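Local coordinates for dual specificity protein phosphatase 18 (Homo sapiens, PDB 2ESB) that removes phosphate from phosphotyrosine and, less readily, phosphothreonine in MAP kinase peptides, as a dual specificity member of the protein tyrosine phosphatase family, at residues 163-168 / 174-179; 77-82 / 112-117; 82-87 / 119-124. All coordinates share one frame; numbering follows the deposited sequence.

Contact 1: 163-168 / 174-179; sequences TVHMVS and IPDIYE
The imidazole of H165 has the carboxylate of D176 at the edge of its ring: ND1 donates to OD2 over 3.0 Å with the oxygen close to the ring plane, while the two planes stand 67° apart. OD2 receives this N-H on its syn side. On the Y178 ring, CG of P175 lies over one face toward the rim. R142 makes a cation-pi contact with this ring, and W148 meets it at a steep angle and bonds to its hydroxyl through NE1. D176 N donates to H165 O at 2.7 Å, and H165 N adds two weak bonds to the carboxylate. With chi1 of 44° CG of D176 sits between its backbone N and carbonyl carbon, which sets the carboxylate beside the H165 backbone, in front of its N-H; a water links D176 OD1 to T163 O. An alanine in place of D176 is likely to leave the H165 ring without its acceptor and this water without one of its two protein partners. V167 and I174 form a hydrogen-bonded pair, with V167 N to I174 O at 2.7 Å and I174 N to V167 O at 3.0 Å. Their side chains share one face, V167 CG2 lying 3.9 Å from I174 CG1. V164 splits its branches, CG1 against P175 CB at 3.7 Å and CG2 against I177 CD1 at 3.6 Å. M166 and P175, a non-hydrogen-bonded pair, carry the strands onto W148 of helix 145-159. The two short antiparallel strands form a beta hairpin at the C-terminal end of the modelled chain.

Contact 2: 77-82 / 112-117; sequences SRLCDF and AALCLA
L79 and L114 mark the closest approach of the two backbones, their CA atoms still 7.8 Å apart, so the gap is bridged mainly by side chains. The 77-82 segment is irregular: R78 is the centre of an inverse gamma turn, and residues 79-81 then take helical backbone angles without the regular bonds of a helix, although F82 N does donate to L79 O at 2.8 Å. Facing it, 112-117 is an uninterrupted part of helix 110-122, with L116 N bonded to A112 O and A117 N to A113 O.

L79 points at the helix and forks over it. Its CD1 methyl rests on A113 CB at 3.7 Å, and L79 CD2 lies 3.6 Å from L114 CD2. The two leucines cross obliquely, and L79 CD2 also comes within 3.8 Å of L114 CG and 4.0 Å of L114 CD1, so one methyl is laid against the whole branched end of its neighbour. L114 leaves the helix to one side, but with CG anti to the carbonyl carbon (chi1 -71°) its end swings back toward L79.

In the protein tyrosine phosphatase fold the helix following the phosphate-binding loop packs against the central sheet, and helix 110-122 holds that place here, a few residues beyond C104, the predicted phosphocysteine nucleophile. The L79 side chain lies about 8 Å from that of C104. Both leucines also touch V52, while F147 and Q150 of helix 145-159 border L79; Q150 bonds to S77 O and C80 N as well. On the far side of the turn, R78 NH2 and D81 OD1 close a salt bridge at 2.8 Å.

Contact 3: 82-87 / 119-124; sequences FFDPIA and LMKYHA
K121 and D84 bring their side chains together at about a right angle, the extended lysine reaching across to put NZ 2.8 Å from D84 OD2 in a salt bridge. NZ comes from above the carboxylate, 40° out of its plane. The lysine gets there because CG is anti to the backbone N (chi1 -174°) and every later torsion stays extended. That same OD2 also bonds to Y154 OH, and NZ has a second carboxylate in D88, so the ammonium group is held between two acids, which probably favours its charged form.

Beside the salt bridge, A87 points toward the facing helix: its CB lies 4.1 Å from K121 CD and 4.0 Å from Y122 CE1. The tyrosine ring meets the A87 carbonyl obliquely, CE1 standing 3.4 Å from A87 O. Its hydroxyl goes on to D88, and its ring stacks with H91, one turn further along.

The contact thus joins the first turn of helix 83-95 to the C-terminal end of helix 110-122. Helix 145-159 borders it through Y154, and L119, in the last turn of helix 110-122, packs on helix 127-137 and strand 21-24.

Overall arrangement
Contacts 2 and 3 are close neighbours, their centres 9 Å apart, sharing F82 and helix 110-122. F83 CD2, at the start of helix 83-95, lies 3.6 Å from L114 CD2, merging the two into one packed region. Their segments alternate along the chain, and 77-87 follows helix 110-122 in the same direction, from A113 and L114 to K121 and Y122. Contact 1 follows both in sequence and stands apart, with centres 18 Å from contact 2 and 21 Å from contact 3. Helix 145-159 lies between: it borders contacts 2 and 3 and also receives the hairpin. The C-terminal hairpin is thereby packed onto helix 145-159, on the helical side of the fold.

Contact 1: 163-168 / 174-179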
loop_
_atom_site.group_PDB
_atom_site.type_symbol
_atom_site.label_atom_id
_atom_site.label_comp_id
_atom_site.label_asym_id
_atom_site.label_seq_id
_atom_site.Cartn_x
_atom_site.Cartn_y
_atom_site.Cartn_z
ATOM N N THR A 163 2.310 17.297 -5.313
ATOM C CA THR A 163 2.025 17.068 -6.721
ATOM C C THR A 163 0.586 16.598 -6.897
ATOM O O THR A 163 0.113 16.416 -8.016
ATOM C CB THR A 163 2.981 16.030 -7.321
ATOM O OG1 THR A 163 2.936 14.831 -6.535
ATOM C CG2 THR A 163 4.405 16.581 -7.345
ATOM N N VAL A 164 -0.090 16.383 -5.774
ATOM C CA VAL A 164 -1.496 15.978 -5.757
ATOM C C VAL A 164 -2.164 16.896 -4.717
ATOM O O VAL A 164 -1.583 17.171 -3.667
ATOM C CB VAL A 164 -1.659 14.498 -5.335
ATOM C CG1 VAL A 164 -3.130 14.122 -5.300
ATOM C CG2 VAL A 164 -0.907 13.588 -6.315
ATOM N N HIS A 165 -3.365 17.380 -5.015
ATOM C CA HIS A 165 -4.074 18.279 -4.102
ATOM C C HIS A 165 -5.542 17.887 -3.991
ATOM O O HIS A 165 -6.151 17.503 -4.989
ATOM C CB HIS A 165 -4.008 19.724 -4.610
ATOM C CG HIS A 165 -2.661 20.126 -5.126
ATOM N ND1 HIS A 165 -2.148 19.657 -6.315
ATOM C CD2 HIS A 165 -1.706 20.927 -4.593
ATOM C CE1 HIS A 165 -0.935 20.150 -6.494
ATOM N NE2 HIS A 165 -0.643 20.924 -5.463
ATOM N N MET A 166 -6.101 17.992 -2.785
ATOM C CA MET A 166 -7.510 17.674 -2.564
ATOM C C MET A 166 -8.368 18.834 -3.101
ATOM O O MET A 166 -8.044 20.002 -2.884
ATOM C CB MET A 166 -7.784 17.491 -1.066
ATOM C CG MET A 166 -6.986 16.358 -0.405
ATOM S SD MET A 166 -7.245 14.782 -1.254
ATOM C CE MET A 166 -8.921 14.367 -0.713
ATOM N N VAL A 167 -9.446 18.509 -3.805
ATOM C CA VAL A 167 -10.341 19.526 -4.352
ATOM C C VAL A 167 -11.789 19.152 -4.044
ATOM O O VAL A 167 -12.094 17.981 -3.777
ATOM C CB VAL A 167 -10.178 19.669 -5.891
ATOM C CG1 VAL A 167 -8.755 20.085 -6.234
ATOM C CG2 VAL A 167 -10.530 18.362 -6.581
ATOM N N SER A 168 -12.676 20.146 -4.064
ATOM C CA SER A 168 -14.098 19.915 -3.794
ATOM C C SER A 168 -14.741 19.216 -5.001
ATOM O O SER A 168 -14.233 19.299 -6.118
ATOM C CB SER A 168 -14.817 21.253 -3.558
ATOM O OG SER A 168 -14.090 22.096 -2.681
ATOM N N ILE A 174 -11.791 15.135 -3.013
ATOM C CA ILE A 174 -11.117 14.073 -3.746
ATOM C C ILE A 174 -9.788 14.634 -4.208
ATOM O O ILE A 174 -9.613 15.850 -4.257
ATOM C CB ILE A 174 -11.903 13.661 -5.012
ATOM C CG1 ILE A 174 -12.031 14.871 -5.948
ATOM C CG2 ILE A 174 -13.275 13.120 -4.626
ATOM C CD1 ILE A 174 -12.807 14.615 -7.206
ATOM N N PRO A 175 -8.824 13.760 -4.528
ATOM C CA PRO A 175 -7.516 14.233 -5.003
ATOM C C PRO A 175 -7.822 14.793 -6.384
ATOM O O PRO A 175 -8.721 14.273 -7.059
ATOM C CB PRO A 175 -6.675 12.957 -5.118
ATOM C CG PRO A 175 -7.471 11.894 -4.449
ATOM C CD PRO A 175 -8.905 12.294 -4.514
ATOM N N ASP A 176 -7.107 15.831 -6.821
ATOM C CA ASP A 176 -7.405 16.384 -8.139
ATOM C C ASP A 176 -7.275 15.326 -9.237
ATOM O O ASP A 176 -7.958 15.400 -10.264
ATOM C CB ASP A 176 -6.537 17.621 -8.449
ATOM C CG ASP A 176 -5.078 17.447 -8.065
ATOM O OD1 ASP A 176 -4.590 16.305 -7.986
ATOM O OD2 ASP A 176 -4.407 18.476 -7.853
ATOM N N ILE A 177 -6.423 14.332 -8.997
ATOM C CA ILE A 177 -6.206 13.218 -9.922
ATOM C C ILE A 177 -7.526 12.590 -10.358
ATOM O O ILE A 177 -7.626 12.022 -11.444
ATOM C CB ILE A 177 -5.390 12.085 -9.247
ATOM C CG1 ILE A 177 -3.971 12.556 -8.946
ATOM C CG2 ILE A 177 -5.363 10.857 -10.136
ATOM C CD1 ILE A 177 -3.140 11.505 -8.230
ATOM N N TYR A 178 -8.533 12.652 -9.494
ATOM C CA TYR A 178 -9.815 12.050 -9.821
ATOM C C TYR A 178 -10.769 12.988 -10.554
ATOM O O TYR A 178 -11.938 12.648 -10.755
ATOM C CB TYR A 178 -10.481 11.508 -8.555
ATOM C CG TYR A 178 -9.720 10.381 -7.884
ATOM C CD1 TYR A 178 -8.698 9.694 -8.549
ATOM C CD2 TYR A 178 -10.042 9.984 -6.586
ATOM C CE1 TYR A 178 -8.015 8.631 -7.927
ATOM C CE2 TYR A 178 -9.375 8.936 -5.961
ATOM C CZ TYR A 178 -8.367 8.266 -6.635
ATOM O OH TYR A 178 -7.727 7.232 -6.002
ATOM N N GLU A 179 -10.256 14.155 -10.945
ATOM C CA GLU A 179 -11.010 15.172 -11.689
ATOM C C GLU A 179 -11.790 16.151 -10.822
ATOM O O GLU A 179 -13.038 16.093 -10.843
ATOM C CB GLU A 179 -11.955 14.515 -12.705
ATOM C CG GLU A 179 -11.542 14.731 -14.152
ATOM C CD GLU A 179 -10.095 14.351 -14.406
ATOM O OE1 GLU A 179 -9.756 13.157 -14.262
ATOM O OE2 GLU A 179 -9.294 15.250 -14.747
HETATM O O HOH W 1 -2.095 15.863 -9.293
#

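Contact 2: 77-82 / 112-117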
loop_
_atom_site.group_PDB
_atom_site.type_symbol
_atom_site.label_atom_id
_atom_site.label_comp_id
_atom_site.label_asym_id
_atom_site.label_seq_id
_atom_site.Cartn_x
_atom_site.Cartn_y
_atom_site.Cartn_z
ATOM N N SER A 77 -9.227 6.679 9.900
ATOM C CA SER A 77 -8.163 5.791 10.353
ATOM C C SER A 77 -6.780 6.402 10.126
ATOM O O SER A 77 -6.461 6.858 9.027
ATOM C CB SER A 77 -8.263 4.443 9.634
ATOM O OG SER A 77 -9.447 3.773 10.014
ATOM N N ARG A 78 -5.957 6.389 11.168
ATOM C CA ARG A 78 -4.616 6.950 11.092
ATOM C C ARG A 78 -3.580 6.022 10.452
ATOM O O ARG A 78 -2.599 5.640 11.095
ATOM C CB ARG A 78 -4.142 7.345 12.495
ATOM C CG ARG A 78 -5.012 8.395 13.173
ATOM C CD ARG A 78 -4.471 8.723 14.563
ATOM N NE ARG A 78 -3.106 9.246 14.509
ATOM C CZ ARG A 78 -2.761 10.353 13.857
ATOM N NH1 ARG A 78 -3.679 11.055 13.203
ATOM N NH2 ARG A 78 -1.497 10.758 13.845
ATOM N N LEU A 79 -3.785 5.668 9.187
ATOM C CA LEU A 79 -2.840 4.800 8.498
ATOM C C LEU A 79 -1.499 5.505 8.469
ATOM O O LEU A 79 -0.447 4.860 8.463
ATOM C CB LEU A 79 -3.275 4.539 7.057
ATOM C CG LEU A 79 -3.472 3.104 6.574
ATOM C CD1 LEU A 79 -3.511 3.139 5.054
ATOM C CD2 LEU A 79 -2.358 2.176 7.061
ATOM N N CYS A 80 -1.545 6.836 8.439
ATOM C CA CYS A 80 -0.334 7.656 8.408
ATOM C C CYS A 80 0.673 7.300 9.498
ATOM O O CYS A 80 1.880 7.444 9.287
ATOM C CB CYS A 80 -0.687 9.145 8.503
ATOM S SG CYS A 80 -1.684 9.580 9.938
ATOM N N ASP A 81 0.207 6.829 10.656
ATOM C CA ASP A 81 1.156 6.463 11.719
ATOM C C ASP A 81 2.036 5.288 11.311
ATOM O O ASP A 81 3.081 5.035 11.915
ATOM C CB ASP A 81 0.434 6.123 13.020
ATOM C CG ASP A 81 -0.360 7.292 13.565
ATOM O OD1 ASP A 81 -0.008 8.448 13.252
ATOM O OD2 ASP A 81 -1.329 7.054 14.312
ATOM N N PHE A 82 1.630 4.574 10.269
ATOM C CA PHE A 82 2.413 3.440 9.815
ATOM C C PHE A 82 3.221 3.690 8.541
ATOM O O PHE A 82 3.979 2.821 8.127
ATOM C CB PHE A 82 1.510 2.217 9.611
ATOM C CG PHE A 82 0.871 1.730 10.874
ATOM C CD1 PHE A 82 -0.341 2.254 11.300
ATOM C CD2 PHE A 82 1.497 0.762 11.652
ATOM C CE1 PHE A 82 -0.926 1.818 12.489
ATOM C CE2 PHE A 82 0.922 0.316 12.845
ATOM C CZ PHE A 82 -0.291 0.847 13.263
ATOM N N ALA A 112 -2.936 -0.176 -0.733
ATOM C CA ALA A 112 -2.481 0.734 -1.781
ATOM C C ALA A 112 -1.857 2.001 -1.201
ATOM O O ALA A 112 -0.840 2.482 -1.697
ATOM C CB ALA A 112 -3.639 1.096 -2.710
ATOM N N ALA A 113 -2.460 2.535 -0.147
ATOM C CA ALA A 113 -1.945 3.749 0.482
ATOM C C ALA A 113 -0.554 3.531 1.064
ATOM O O ALA A 113 0.322 4.397 0.942
ATOM C CB ALA A 113 -2.904 4.225 1.577
ATOM N N LEU A 114 -0.335 2.382 1.702
ATOM C CA LEU A 114 0.988 2.119 2.271
ATOM C C LEU A 114 2.015 1.954 1.155
ATOM O O LEU A 114 3.176 2.349 1.297
ATOM C CB LEU A 114 0.971 0.875 3.167
ATOM C CG LEU A 114 0.222 1.063 4.495
ATOM C CD1 LEU A 114 0.548 -0.073 5.433
ATOM C CD2 LEU A 114 0.637 2.373 5.149
ATOM N N CYS A 115 1.579 1.373 0.040
ATOM C CA CYS A 115 2.461 1.190 -1.101
ATOM C C CYS A 115 2.902 2.561 -1.631
ATOM O O CYS A 115 4.082 2.768 -1.914
ATOM C CB CYS A 115 1.752 0.406 -2.204
ATOM S SG CYS A 115 2.739 0.273 -3.740
ATOM N N LEU A 116 1.955 3.497 -1.756
ATOM C CA LEU A 116 2.291 4.835 -2.243
ATOM C C LEU A 116 3.304 5.509 -1.321
ATOM O O LEU A 116 4.251 6.140 -1.791
ATOM C CB LEU A 116 1.036 5.717 -2.358
ATOM C CG LEU A 116 -0.050 5.235 -3.326
ATOM C CD1 LEU A 116 -1.187 6.251 -3.364
ATOM C CD2 LEU A 116 0.542 5.037 -4.727
ATOM N N ALA A 117 3.115 5.362 -0.011
ATOM C CA ALA A 117 4.033 5.970 0.941
ATOM C C ALA A 117 5.423 5.381 0.761
ATOM O O ALA A 117 6.428 6.104 0.768
ATOM C CB ALA A 117 3.543 5.743 2.391
#

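Contact 3: 82-87 / 119-124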
loop_
_atom_site.group_PDB
_atom_site.type_symbol
_atom_site.label_atom_id
_atom_site.label_comp_id
_atom_site.label_asym_id
_atom_site.label_seq_id
_atom_site.Cartn_x
_atom_site.Cartn_y
_atom_site.Cartn_z
ATOM N N PHE A 82 1.630 4.574 10.269
ATOM C CA PHE A 82 2.413 3.440 9.815
ATOM C C PHE A 82 3.221 3.690 8.541
ATOM O O PHE A 82 3.979 2.821 8.127
ATOM C CB PHE A 82 1.510 2.217 9.611
ATOM C CG PHE A 82 0.871 1.730 10.874
ATOM C CD1 PHE A 82 -0.341 2.254 11.300
ATOM C CD2 PHE A 82 1.497 0.762 11.652
ATOM C CE1 PHE A 82 -0.926 1.818 12.489
ATOM C CE2 PHE A 82 0.922 0.316 12.845
ATOM C CZ PHE A 82 -0.291 0.847 13.263
ATOM N N PHE A 83 3.067 4.862 7.929
ATOM C CA PHE A 83 3.789 5.178 6.692
ATOM C C PHE A 83 5.297 4.915 6.769
ATOM O O PHE A 83 5.840 4.161 5.971
ATOM C CB PHE A 83 3.570 6.648 6.290
ATOM C CG PHE A 83 2.202 6.945 5.717
ATOM C CD1 PHE A 83 1.824 8.265 5.460
ATOM C CD2 PHE A 83 1.302 5.925 5.428
ATOM C CE1 PHE A 83 0.565 8.568 4.920
ATOM C CE2 PHE A 83 0.035 6.216 4.885
ATOM C CZ PHE A 83 -0.328 7.544 4.634
ATOM N N ASP A 84 5.973 5.547 7.724
ATOM C CA ASP A 84 7.422 5.381 7.867
ATOM C C ASP A 84 7.859 4.017 8.365
ATOM O O ASP A 84 8.772 3.408 7.806
ATOM C CB ASP A 84 7.990 6.448 8.805
ATOM C CG ASP A 84 8.307 7.729 8.087
ATOM O OD1 ASP A 84 7.894 8.803 8.570
ATOM O OD2 ASP A 84 8.976 7.655 7.035
ATOM N N PRO A 85 7.229 3.522 9.436
ATOM C CA PRO A 85 7.635 2.212 9.934
ATOM C C PRO A 85 7.420 1.061 8.951
ATOM O O PRO A 85 8.266 0.175 8.852
ATOM C CB PRO A 85 6.841 2.073 11.231
ATOM C CG PRO A 85 5.659 2.976 11.024
ATOM C CD PRO A 85 6.261 4.158 10.345
ATOM N N ILE A 86 6.313 1.069 8.216
ATOM C CA ILE A 86 6.085 0.001 7.256
ATOM C C ILE A 86 6.971 0.173 6.018
ATOM O O ILE A 86 7.440 -0.814 5.454
ATOM C CB ILE A 86 4.613 -0.080 6.830
ATOM C CG1 ILE A 86 3.758 -0.509 8.028
ATOM C CG2 ILE A 86 4.462 -1.078 5.680
ATOM C CD1 ILE A 86 4.118 -1.872 8.591
ATOM N N ALA A 87 7.202 1.417 5.592
ATOM C CA ALA A 87 8.076 1.658 4.438
ATOM C C ALA A 87 9.480 1.111 4.742
ATOM O O ALA A 87 10.115 0.451 3.905
ATOM C CB ALA A 87 8.159 3.153 4.137
ATOM N N LEU A 119 6.772 3.950 -1.965
ATOM C CA LEU A 119 7.375 4.394 -3.223
ATOM C C LEU A 119 7.946 5.805 -3.121
ATOM O O LEU A 119 9.021 6.081 -3.654
ATOM C CB LEU A 119 6.360 4.332 -4.367
ATOM C CG LEU A 119 5.947 2.927 -4.811
ATOM C CD1 LEU A 119 4.856 3.004 -5.873
ATOM C CD2 LEU A 119 7.169 2.196 -5.360
ATOM N N MET A 120 7.242 6.699 -2.433
ATOM C CA MET A 120 7.751 8.060 -2.290
ATOM C C MET A 120 9.030 8.077 -1.467
ATOM O O MET A 120 9.997 8.764 -1.807
ATOM C CB MET A 120 6.726 8.976 -1.609
ATOM C CG MET A 120 5.490 9.286 -2.440
ATOM S SD MET A 120 4.543 10.665 -1.724
ATOM C CE MET A 120 3.865 9.863 -0.246
ATOM N N LYS A 121 9.040 7.318 -0.380
ATOM C CA LYS A 121 10.205 7.314 0.484
ATOM C C LYS A 121 11.414 6.587 -0.069
ATOM O O LYS A 121 12.534 7.076 0.056
ATOM C CB LYS A 121 9.859 6.738 1.861
ATOM C CG LYS A 121 11.013 6.858 2.848
ATOM C CD LYS A 121 10.677 6.377 4.253
ATOM C CE LYS A 121 11.869 6.648 5.211
ATOM N NZ LYS A 121 11.521 6.430 6.665
ATOM N N TYR A 122 11.208 5.438 -0.702
ATOM C CA TYR A 122 12.351 4.673 -1.192
ATOM C C TYR A 122 12.643 4.634 -2.685
ATOM O O TYR A 122 13.683 4.115 -3.093
ATOM C CB TYR A 122 12.267 3.241 -0.654
ATOM C CG TYR A 122 12.665 3.160 0.794
ATOM C CD1 TYR A 122 11.706 3.161 1.798
ATOM C CD2 TYR A 122 14.014 3.151 1.161
ATOM C CE1 TYR A 122 12.074 3.160 3.138
ATOM C CE2 TYR A 122 14.391 3.153 2.500
ATOM C CZ TYR A 122 13.412 3.159 3.481
ATOM O OH TYR A 122 13.758 3.185 4.808
ATOM N N HIS A 123 11.736 5.150 -3.507
ATOM C CA HIS A 123 11.973 5.163 -4.951
ATOM C C HIS A 123 11.987 6.599 -5.490
ATOM O O HIS A 123 11.854 6.836 -6.692
ATOM C CB HIS A 123 10.916 4.313 -5.659
ATOM C CG HIS A 123 11.152 2.839 -5.516
ATOM N ND1 HIS A 123 11.900 2.113 -6.417
ATOM C CD2 HIS A 123 10.804 1.974 -4.536
ATOM C CE1 HIS A 123 12.003 0.864 -5.998
ATOM N NE2 HIS A 123 11.346 0.754 -4.858
ATOM N N ALA A 124 12.139 7.545 -4.569
ATOM C CA ALA A 124 12.195 8.968 -4.895
ATOM C C ALA A 124 11.134 9.378 -5.918
ATOM O O ALA A 124 11.438 10.025 -6.924
ATOM C CB ALA A 124 13.590 9.314 -5.412
#